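Local coordinates for putative 4-amino-4-deoxychorismate lyase (Thermus thermophilus, PDB 2ZGI), which binds pyridoxal 5'-phosphate and is probably a lyase of the class-IV aminotransferase family, perhaps acting on 4-amino-4-deoxychorismate, at residues Glu40-Leu45 and Leu81-Gly86; Gly33-Leu38 and Glu64-Leu69; Gly144-Leu149 and Ser218-Leu223. One frame throughout, in Å; residues are numbered along the deposited sequence.

Contact 1 (Glu40-Leu45 and Leu81-Gly86); sequences EHLARL and LRFTVG. With PLP (pyridoxal-5'-phosphate), chain P.
Leu-45 sets its CD2 methyl against the CB of Phe-83 and the CG2 of Val-85, with CD2 3.8 Å from Phe-83 CB and 3.9 Å from Val-85 CG2. Its CG stands opposite the backbone N, and from there the branched end spans the two strand residues, which lie two apart and point the same way. The side chains of Leu-45 and Phe-83 cross at about a right angle. One turn back on the helix, Leu-42 reaches the ring itself: its CD2 lies 3.9 Å from Phe-83 CD2, an oblique approach to the ring. Phe-62 of helix 59-72 also meets the ring of Phe-83, so the phenyl group is packed from more than one element. The segments of helix 40-45 and strand 81-86 run nearly parallel, at 18°, with axes 10.4 Å apart, a spacing filled by these apolar groups.

From the same helix Arg-44 leads to the cofactor. An extended start and a bend at chi3 carry its guanidinium to the phosphate of pyridoxal-5'-phosphate, which lies at the edge of the group. Arg-44 NH1 donates to O3P of the cofactor at 2.6 Å with an angle of 142°, while Arg-44 NH2 makes a weak bond to the same oxygen at 3.2 Å. Thr-26, on the neighbouring strand, takes a further bond from NH2 and helps fix the rotation of the guanidinium. On the strand, Arg-82 NE donates to Thr-84 OG1 at 2.7 Å, and Arg-82 also forms a cation-pi pair with Tyr-19 of a second subunit. The chemistry is thus divided: between helix 40-45 and strand 81-86 the contacts are apolar, polar ties from the helix to the sheet run through Thr-26, and a cationic side chain from that helix probably helps balance the phosphate charge.

Contact 2 (Gly33-Leu38 and Glu64-Leu69); sequences GRPLWL and EDLEAL
Pro-35, in the short edge strand 34-35, is the earlier of two residues here that touch helix 59-72. Its ring crosses Leu-66 at a slant, with CG 4.0 Å from Leu-66 CD2. Next along the chain, Leu-36 continues the edge of the sheet through a backbone hydrogen bond to Arg-29. Trp-37 then occupies the N-cap position of helix 38-51, and its indole forms a cation-pi pair with Lys-187.

Leu-38, in the first turn of that helix, makes the closer contact. With CG anti to the backbone N (chi1 177°), its side chain extends toward Leu-66, and the two leucines meet tip to tip. Leu-66 CD2 is 3.6 Å from Leu-38 CD2 and 3.8 Å from Leu-38 CD1, so a single methyl receives both branches as well as the proline ring. Leu-38 also touches Phe-83 and Leu-66 touches Leu-81, both on strand 78-86, which places the cluster directly against the sheet. Two successive helices, 38-51 and 59-72, thus pack on one face of an antiparallel sheet, a two-layer alpha/beta arrangement with a small apolar core, as in the class-IV aminotransferase fold.

Contact 3 (Gly144-Leu149 and Ser218-Leu223); sequences GAFEGL and SGVGLL. With PLP (pyridoxal-5'-phosphate), chain P.
The phosphate-binding turn of the pyridoxal-5'-phosphate pocket begins segment 218-223, and the residues just after it pack against Phe-146. Ser-218 holds one phosphate oxygen, O2P, with two groups: its backbone N donates to O2P at 2.9 Å with an angle of 147°, and its OG is hydrogen-bonded to the same atom at 2.7 Å. A chi1 of -70° keeps OG beside the residue's own N, which lets both groups converge on that oxygen.

Beyond the turn, Val-220 and Gly-221 both face Gly-217 in a classic beta bulge. Gly-221 has a positive phi, within a backbone conformation that suits glycine. Phe-146 reaches this region with CG anti to its backbone N (chi1 177°). The CG1 methyl of Val-220 lies at the ring's edge, near its plane, 3.8 Å from Phe-146 CZ. Leu-223 approaches the ring obliquely from the opposite direction to the Phe-146 side chain, placing CD2 3.5 Å from Phe-146 CE2 and 3.7 Å from Phe-146 CZ. Next to the phenylalanine, Glu-147 folds back so that OE2 accepts a 3.0 Å bond from Gly-148 N through its anti lone pair. Ser-161 OG binds the same oxygen.

Arg-162 forms a cation-pi pair with the Phe-146 ring. The contact lies where the loop leading into strand 147-151 meets the connection between strands 212-217 and 223-224, with Leu-215 of strand 212-217 touching Phe-146 and Leu-104 and Tyr-105 of helix 103-107 packing on Leu-223.

How the contacts relate
Contacts 1 and 2 belong to one layer: their centres lie 12 Å apart, helices 38-51 and 59-72 follow each other, and both contacts reach the antiparallel sheet that contains strands 34-35 and 78-86. Their segments alternate along the chain, and Leu-81 CD1 meets Leu-66 CD1 at 3.8 Å. Contact 3 follows both in sequence and uses different sheets, with its centre 21 Å from that of contact 1 and 24 Å from that of contact 2. His-41 CE1 nevertheless packs 3.3 Å from Ser-218 OG. Contacts 1 and 3 each supply a residue that hydrogen-bonds the phosphate, Arg-44 and Ser-218, so the cofactor bridges parts of the fold far apart in sequence.

Contact 1 (Glu40-Leu45 and Leu81-Gly86)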
loop_
_atom_site.group_PDB
_atom_site.type_symbol
_atom_site.label_atom_id
_atom_site.label_comp_id
_atom_site.label_asym_id
_atom_site.label_seq_id
_atom_site.Cartn_x
_atom_site.Cartn_y
_atom_site.Cartn_z
ATOM N N GLU D 40 -26.199 -0.467 26.237
ATOM C CA GLU D 40 -25.490 -0.488 24.948
ATOM C C GLU D 40 -24.093 -1.097 25.066
ATOM O O GLU D 40 -23.671 -1.850 24.184
ATOM C CB GLU D 40 -25.404 0.929 24.373
ATOM C CG GLU D 40 -26.757 1.464 23.828
ATOM C CD GLU D 40 -27.574 2.235 24.875
ATOM O OE1 GLU D 40 -27.225 2.231 26.080
ATOM O OE2 GLU D 40 -28.596 2.841 24.476
ATOM N N HIS D 41 -23.391 -0.807 26.176
ATOM C CA HIS D 41 -22.026 -1.335 26.368
ATOM C C HIS D 41 -22.072 -2.837 26.585
ATOM O O HIS D 41 -21.251 -3.596 26.042
ATOM C CB HIS D 41 -21.338 -0.647 27.556
ATOM C CG HIS D 41 -20.833 0.720 27.233
ATOM N ND1 HIS D 41 -19.616 0.932 26.624
ATOM C CD2 HIS D 41 -21.376 1.942 27.429
ATOM C CE1 HIS D 41 -19.427 2.229 26.463
ATOM N NE2 HIS D 41 -20.486 2.865 26.933
ATOM N N LEU D 42 -23.047 -3.303 27.364
ATOM C CA LEU D 42 -23.113 -4.757 27.600
ATOM C C LEU D 42 -23.568 -5.529 26.358
ATOM O O LEU D 42 -23.097 -6.623 26.097
ATOM C CB LEU D 42 -23.961 -5.095 28.832
ATOM C CG LEU D 42 -23.411 -4.515 30.146
ATOM C CD1 LEU D 42 -24.322 -4.861 31.360
ATOM C CD2 LEU D 42 -21.964 -4.959 30.404
ATOM N N ALA D 43 -24.486 -4.935 25.600
ATOM C CA ALA D 43 -24.920 -5.475 24.305
ATOM C C ALA D 43 -23.735 -5.569 23.338
ATOM O O ALA D 43 -23.485 -6.618 22.755
ATOM C CB ALA D 43 -25.998 -4.595 23.719
ATOM N N ARG D 44 -22.999 -4.473 23.177
ATOM C CA ARG D 44 -21.827 -4.505 22.288
ATOM C C ARG D 44 -20.782 -5.535 22.721
ATOM O O ARG D 44 -20.270 -6.289 21.891
ATOM C CB ARG D 44 -21.174 -3.128 22.184
ATOM C CG ARG D 44 -19.996 -3.131 21.178
ATOM C CD ARG D 44 -19.486 -1.734 20.878
ATOM N NE ARG D 44 -18.737 -1.227 22.021
ATOM C CZ ARG D 44 -18.223 -0.002 22.105
ATOM N NH1 ARG D 44 -18.373 0.877 21.094
ATOM N NH2 ARG D 44 -17.577 0.345 23.218
ATOM N N LEU D 45 -20.465 -5.550 24.020
ATOM C CA LEU D 45 -19.437 -6.431 24.578
ATOM C C LEU D 45 -19.782 -7.891 24.316
ATOM O O LEU D 45 -18.935 -8.677 23.887
ATOM C CB LEU D 45 -19.246 -6.162 26.097
ATOM C CG LEU D 45 -18.104 -6.890 26.821
ATOM C CD1 LEU D 45 -16.731 -6.441 26.276
ATOM C CD2 LEU D 45 -18.150 -6.723 28.366
ATOM N N LEU D 81 -14.866 3.253 33.748
ATOM C CA LEU D 81 -15.026 1.845 33.999
ATOM C C LEU D 81 -14.535 1.092 32.804
ATOM O O LEU D 81 -14.597 1.580 31.671
ATOM C CB LEU D 81 -16.524 1.506 34.214
ATOM C CG LEU D 81 -17.315 2.326 35.230
ATOM C CD1 LEU D 81 -18.832 2.085 35.076
ATOM C CD2 LEU D 81 -16.865 1.863 36.594
ATOM N N ARG D 82 -14.078 -0.122 33.046
ATOM C CA ARG D 82 -13.685 -0.972 31.971
ATOM C C ARG D 82 -14.057 -2.423 32.223
ATOM O O ARG D 82 -13.749 -2.973 33.296
ATOM C CB ARG D 82 -12.190 -0.842 31.814
ATOM C CG ARG D 82 -11.681 -1.398 30.532
ATOM C CD ARG D 82 -10.250 -1.744 30.767
ATOM N NE ARG D 82 -9.977 -2.949 30.051
ATOM C CZ ARG D 82 -9.522 -2.957 28.814
ATOM N NH1 ARG D 82 -9.269 -1.801 28.237
ATOM N NH2 ARG D 82 -9.309 -4.103 28.198
ATOM N N PHE D 83 -14.694 -3.045 31.227
ATOM C CA PHE D 83 -15.136 -4.427 31.307
ATOM C C PHE D 83 -14.418 -5.178 30.203
ATOM O O PHE D 83 -14.496 -4.791 29.056
ATOM C CB PHE D 83 -16.648 -4.559 31.051
ATOM C CG PHE D 83 -17.538 -3.946 32.121
ATOM C CD1 PHE D 83 -17.290 -4.148 33.477
ATOM C CD2 PHE D 83 -18.694 -3.262 31.756
ATOM C CE1 PHE D 83 -18.144 -3.614 34.451
ATOM C CE2 PHE D 83 -19.565 -2.732 32.735
ATOM C CZ PHE D 83 -19.275 -2.905 34.073
ATOM N N THR D 84 -13.720 -6.252 30.548
ATOM C CA THR D 84 -12.893 -6.980 29.574
ATOM C C THR D 84 -13.262 -8.463 29.634
ATOM O O THR D 84 -13.366 -9.034 30.729
ATOM C CB THR D 84 -11.384 -6.795 29.860
ATOM O OG1 THR D 84 -11.106 -5.404 30.003
ATOM C CG2 THR D 84 -10.511 -7.371 28.728
ATOM N N VAL D 85 -13.464 -9.052 28.464
ATOM C CA VAL D 85 -13.718 -10.471 28.300
ATOM C C VAL D 85 -12.579 -11.211 27.564
ATOM O O VAL D 85 -12.167 -10.832 26.452
ATOM C CB VAL D 85 -15.038 -10.706 27.531
ATOM C CG1 VAL D 85 -15.264 -12.178 27.289
ATOM C CG2 VAL D 85 -16.239 -10.100 28.315
ATOM N N GLY D 86 -12.093 -12.280 28.183
ATOM C CA GLY D 86 -11.318 -13.294 27.472
ATOM C C GLY D 86 -11.794 -14.654 27.961
ATOM O O GLY D 86 -12.651 -14.724 28.868
HETATM N N1 PLP P . -12.447 4.128 18.219
HETATM C C2 PLP P . -11.742 3.134 18.797
HETATM C C2A PLP P . -10.593 2.521 18.049
HETATM C C3 PLP P . -12.068 2.697 20.085
HETATM O O3 PLP P . -11.327 1.690 20.629
HETATM C C4 PLP P . -13.157 3.280 20.743
HETATM C C4A PLP P . -13.616 2.841 22.118
HETATM C C5 PLP P . -13.886 4.282 20.107
HETATM C C6 PLP P . -13.493 4.679 18.829
HETATM C C5A PLP P . -15.052 4.988 20.766
HETATM O O4P PLP P . -16.188 4.162 21.028
HETATM P P PLP P . -17.298 4.507 22.129
HETATM O O1P PLP P . -17.985 5.777 21.694
HETATM O O2P PLP P . -16.630 4.717 23.469
HETATM O O3P PLP P . -18.107 3.254 22.042
#

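Contact 2 (Gly33-Leu38 and Glu64-Leu69)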
loop_
_atom_site.group_PDB
_atom_site.type_symbol
_atom_site.label_atom_id
_atom_site.label_comp_id
_atom_site.label_asym_id
_atom_site.label_seq_id
_atom_site.Cartn_x
_atom_site.Cartn_y
_atom_site.Cartn_z
ATOM N N GLY D 33 -22.267 8.301 40.140
ATOM C CA GLY D 33 -22.655 6.902 40.443
ATOM C C GLY D 33 -23.459 6.141 39.382
ATOM O O GLY D 33 -23.756 4.954 39.548
ATOM N N ARG D 34 -23.822 6.807 38.289
ATOM C CA ARG D 34 -24.710 6.217 37.303
ATOM C C ARG D 34 -23.932 5.952 36.020
ATOM O O ARG D 34 -23.410 6.905 35.409
ATOM C CB ARG D 34 -25.876 7.170 37.007
ATOM C CG ARG D 34 -26.931 6.602 36.065
ATOM C CD ARG D 34 -27.986 7.648 35.703
ATOM N NE ARG D 34 -27.511 8.636 34.726
ATOM C CZ ARG D 34 -27.541 8.472 33.403
ATOM N NH1 ARG D 34 -27.980 7.339 32.863
ATOM N NH2 ARG D 34 -27.091 9.437 32.600
ATOM N N PRO D 35 -23.855 4.674 35.614
ATOM C CA PRO D 35 -23.157 4.339 34.358
ATOM C C PRO D 35 -23.951 4.748 33.108
ATOM O O PRO D 35 -25.166 4.511 33.015
ATOM C CB PRO D 35 -22.951 2.837 34.429
ATOM C CG PRO D 35 -23.795 2.328 35.577
ATOM C CD PRO D 35 -24.241 3.482 36.403
ATOM N N LEU D 36 -23.250 5.383 32.171
ATOM C CA LEU D 36 -23.875 5.878 30.957
ATOM C C LEU D 36 -23.959 4.791 29.918
ATOM O O LEU D 36 -22.975 4.102 29.637
ATOM C CB LEU D 36 -23.127 7.091 30.404
ATOM C CG LEU D 36 -23.422 8.464 31.011
ATOM C CD1 LEU D 36 -23.130 8.537 32.479
ATOM C CD2 LEU D 36 -22.621 9.546 30.229
ATOM N N TRP D 37 -25.154 4.633 29.353
ATOM C CA TRP D 37 -25.389 3.696 28.268
ATOM C C TRP D 37 -24.943 2.288 28.592
ATOM O O TRP D 37 -24.442 1.583 27.740
ATOM C CB TRP D 37 -24.784 4.213 26.942
ATOM C CG TRP D 37 -25.152 5.632 26.654
ATOM C CD1 TRP D 37 -26.387 6.204 26.795
ATOM C CD2 TRP D 37 -24.286 6.664 26.167
ATOM N NE1 TRP D 37 -26.332 7.527 26.438
ATOM C CE2 TRP D 37 -25.058 7.833 26.047
ATOM C CE3 TRP D 37 -22.929 6.709 25.812
ATOM C CZ2 TRP D 37 -24.523 9.036 25.587
ATOM C CZ3 TRP D 37 -22.397 7.903 25.353
ATOM C CH2 TRP D 37 -23.191 9.048 25.250
ATOM N N LEU D 38 -25.196 1.864 29.827
ATOM C CA LEU D 38 -24.788 0.538 30.307
ATOM C C LEU D 38 -25.354 -0.588 29.443
ATOM O O LEU D 38 -24.649 -1.543 29.114
ATOM C CB LEU D 38 -25.179 0.351 31.794
ATOM C CG LEU D 38 -24.876 -1.030 32.408
ATOM C CD1 LEU D 38 -23.364 -1.308 32.383
ATOM C CD2 LEU D 38 -25.425 -1.162 33.857
ATOM N N GLU D 64 -22.975 -7.693 38.967
ATOM C CA GLU D 64 -22.417 -7.970 40.297
ATOM C C GLU D 64 -21.109 -7.208 40.502
ATOM O O GLU D 64 -20.924 -6.510 41.491
ATOM C CB GLU D 64 -22.112 -9.453 40.392
ATOM C CG GLU D 64 -22.422 -10.112 41.699
ATOM C CD GLU D 64 -22.505 -11.626 41.527
ATOM O OE1 GLU D 64 -23.600 -12.133 41.193
ATOM O OE2 GLU D 64 -21.462 -12.297 41.683
ATOM N N ASP D 65 -20.199 -7.344 39.544
ATOM C CA ASP D 65 -18.955 -6.567 39.562
ATOM C C ASP D 65 -19.232 -5.087 39.690
ATOM O O ASP D 65 -18.566 -4.379 40.468
ATOM C CB ASP D 65 -18.150 -6.806 38.281
ATOM C CG ASP D 65 -17.562 -8.192 38.224
ATOM O OD1 ASP D 65 -17.596 -8.900 39.268
ATOM O OD2 ASP D 65 -17.040 -8.566 37.147
ATOM N N LEU D 66 -20.205 -4.615 38.907
ATOM C CA LEU D 66 -20.489 -3.191 38.840
ATOM C C LEU D 66 -20.899 -2.604 40.190
ATOM O O LEU D 66 -20.380 -1.546 40.584
ATOM C CB LEU D 66 -21.477 -2.885 37.722
ATOM C CG LEU D 66 -21.833 -1.441 37.386
ATOM C CD1 LEU D 66 -20.592 -0.516 37.218
ATOM C CD2 LEU D 66 -22.706 -1.433 36.127
ATOM N N GLU D 67 -21.777 -3.310 40.918
ATOM C CA GLU D 67 -22.196 -2.877 42.271
ATOM C C GLU D 67 -20.998 -2.680 43.194
ATOM O O GLU D 67 -20.894 -1.654 43.879
ATOM C CB GLU D 67 -23.129 -3.895 42.944
ATOM C CG GLU D 67 -24.203 -4.524 42.052
ATOM C CD GLU D 67 -25.068 -5.526 42.810
ATOM O OE1 GLU D 67 -25.132 -5.401 44.069
ATOM O OE2 GLU D 67 -25.671 -6.428 42.143
ATOM N N ALA D 68 -20.103 -3.665 43.202
ATOM C CA ALA D 68 -18.884 -3.614 44.005
ATOM C C ALA D 68 -18.015 -2.413 43.642
ATOM O O ALA D 68 -17.505 -1.712 44.534
ATOM C CB ALA D 68 -18.084 -4.910 43.865
ATOM N N LEU D 69 -17.852 -2.172 42.342
ATOM C CA LEU D 69 -17.004 -1.068 41.892
ATOM C C LEU D 69 -17.578 0.270 42.339
ATOM O O LEU D 69 -16.852 1.134 42.847
ATOM C CB LEU D 69 -16.801 -1.103 40.369
ATOM C CG LEU D 69 -16.106 -2.320 39.752
ATOM C CD1 LEU D 69 -16.124 -2.249 38.238
ATOM C CD2 LEU D 69 -14.650 -2.482 40.274
#

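Contact 3 (Gly144-Leu149 and Ser218-Leu223)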
loop_
_atom_site.group_PDB
_atom_site.type_symbol
_atom_site.label_atom_id
_atom_site.label_comp_id
_atom_site.label_asym_id
_atom_site.label_seq_id
_atom_site.Cartn_x
_atom_site.Cartn_y
_atom_site.Cartn_z
ATOM N N GLY D 144 2.132 16.953 18.729
ATOM C CA GLY D 144 1.385 17.946 19.476
ATOM C C GLY D 144 -0.122 17.911 19.290
ATOM O O GLY D 144 -0.793 18.886 19.628
ATOM N N ALA D 145 -0.649 16.801 18.745
ATOM C CA ALA D 145 -2.094 16.621 18.496
ATOM C C ALA D 145 -2.801 15.782 19.560
ATOM O O ALA D 145 -2.157 15.004 20.252
ATOM C CB ALA D 145 -2.320 15.985 17.124
ATOM N N PHE D 146 -4.127 15.925 19.644
ATOM C CA PHE D 146 -4.944 15.187 20.615
ATOM C C PHE D 146 -5.218 13.741 20.198
ATOM O O PHE D 146 -5.170 12.817 21.020
ATOM C CB PHE D 146 -6.267 15.924 20.913
ATOM C CG PHE D 146 -7.180 15.162 21.843
ATOM C CD1 PHE D 146 -6.972 15.194 23.229
ATOM C CD2 PHE D 146 -8.217 14.374 21.338
ATOM C CE1 PHE D 146 -7.812 14.473 24.092
ATOM C CE2 PHE D 146 -9.056 13.640 22.201
ATOM C CZ PHE D 146 -8.853 13.693 23.564
ATOM N N GLU D 147 -5.515 13.536 18.921
ATOM C CA GLU D 147 -5.921 12.207 18.483
ATOM C C GLU D 147 -5.245 11.871 17.181
ATOM O O GLU D 147 -5.023 12.760 16.343
ATOM C CB GLU D 147 -7.447 12.138 18.301
ATOM C CG GLU D 147 -8.030 10.769 17.754
ATOM C CD GLU D 147 -7.832 9.634 18.749
ATOM O OE1 GLU D 147 -8.841 9.160 19.345
ATOM O OE2 GLU D 147 -6.676 9.234 18.972
ATOM N N GLY D 148 -4.934 10.590 17.008
ATOM C CA GLY D 148 -4.393 10.096 15.744
ATOM C C GLY D 148 -5.467 9.342 15.004
ATOM O O GLY D 148 -6.228 8.566 15.624
ATOM N N LEU D 149 -5.547 9.592 13.689
ATOM C CA LEU D 149 -6.480 8.882 12.802
ATOM C C LEU D 149 -5.826 7.750 12.024
ATOM O O LEU D 149 -4.646 7.846 11.626
ATOM C CB LEU D 149 -7.188 9.875 11.845
ATOM C CG LEU D 149 -7.838 11.079 12.553
ATOM C CD1 LEU D 149 -8.438 12.093 11.569
ATOM C CD2 LEU D 149 -8.889 10.682 13.567
ATOM N N SER D 218 -16.604 7.370 24.648
ATOM C CA SER D 218 -17.121 7.235 26.020
ATOM C C SER D 218 -16.328 8.026 27.046
ATOM O O SER D 218 -16.891 8.449 28.061
ATOM C CB SER D 218 -17.132 5.771 26.433
ATOM O OG SER D 218 -18.141 5.117 25.693
ATOM N N GLY D 219 -15.050 8.247 26.754
ATOM C CA GLY D 219 -14.155 9.006 27.609
ATOM C C GLY D 219 -14.064 10.507 27.378
ATOM O O GLY D 219 -13.436 11.212 28.197
ATOM N N VAL D 220 -14.640 11.015 26.288
ATOM C CA VAL D 220 -14.565 12.446 26.007
ATOM C C VAL D 220 -15.909 13.126 25.760
ATOM O O VAL D 220 -15.986 14.354 25.774
ATOM C CB VAL D 220 -13.620 12.764 24.762
ATOM C CG1 VAL D 220 -12.177 12.560 25.122
ATOM C CG2 VAL D 220 -13.978 11.936 23.576
ATOM N N GLY D 221 -16.958 12.350 25.487
ATOM C CA GLY D 221 -18.186 12.933 24.962
ATOM C C GLY D 221 -18.071 13.263 23.480
ATOM O O GLY D 221 -17.758 12.391 22.663
ATOM N N LEU D 222 -18.327 14.519 23.129
ATOM C CA LEU D 222 -18.205 14.977 21.738
ATOM C C LEU D 222 -17.297 16.187 21.706
ATOM O O LEU D 222 -17.603 17.250 22.295
ATOM C CB LEU D 222 -19.576 15.319 21.145
ATOM C CG LEU D 222 -19.615 15.846 19.704
ATOM C CD1 LEU D 222 -19.061 14.839 18.675
ATOM C CD2 LEU D 222 -21.031 16.288 19.345
ATOM N N LEU D 223 -16.166 16.007 21.043
ATOM C CA LEU D 223 -15.107 16.983 21.070
ATOM C C LEU D 223 -14.889 17.500 19.649
ATOM O O LEU D 223 -14.706 16.697 18.715
ATOM C CB LEU D 223 -13.868 16.291 21.623
ATOM C CG LEU D 223 -12.603 16.954 22.137
ATOM C CD1 LEU D 223 -12.814 17.976 23.253
ATOM C CD2 LEU D 223 -11.744 15.815 22.631
HETATM N N1 PLP P . -12.447 4.128 18.219
HETATM C C2 PLP P . -11.742 3.134 18.797
HETATM C C2A PLP P . -10.593 2.521 18.049
HETATM C C3 PLP P . -12.068 2.697 20.085
HETATM O O3 PLP P . -11.327 1.690 20.629
HETATM C C4 PLP P . -13.157 3.280 20.743
HETATM C C4A PLP P . -13.616 2.841 22.118
HETATM C C5 PLP P . -13.886 4.282 20.107
HETATM C C6 PLP P . -13.493 4.679 18.829
HETATM C C5A PLP P . -15.052 4.988 20.766
HETATM O O4P PLP P . -16.188 4.162 21.028
HETATM P P PLP P . -17.298 4.507 22.129
HETATM O O1P PLP P . -17.985 5.777 21.694
HETATM O O2P PLP P . -16.630 4.717 23.469
HETATM O O3P PLP P . -18.107 3.254 22.042
#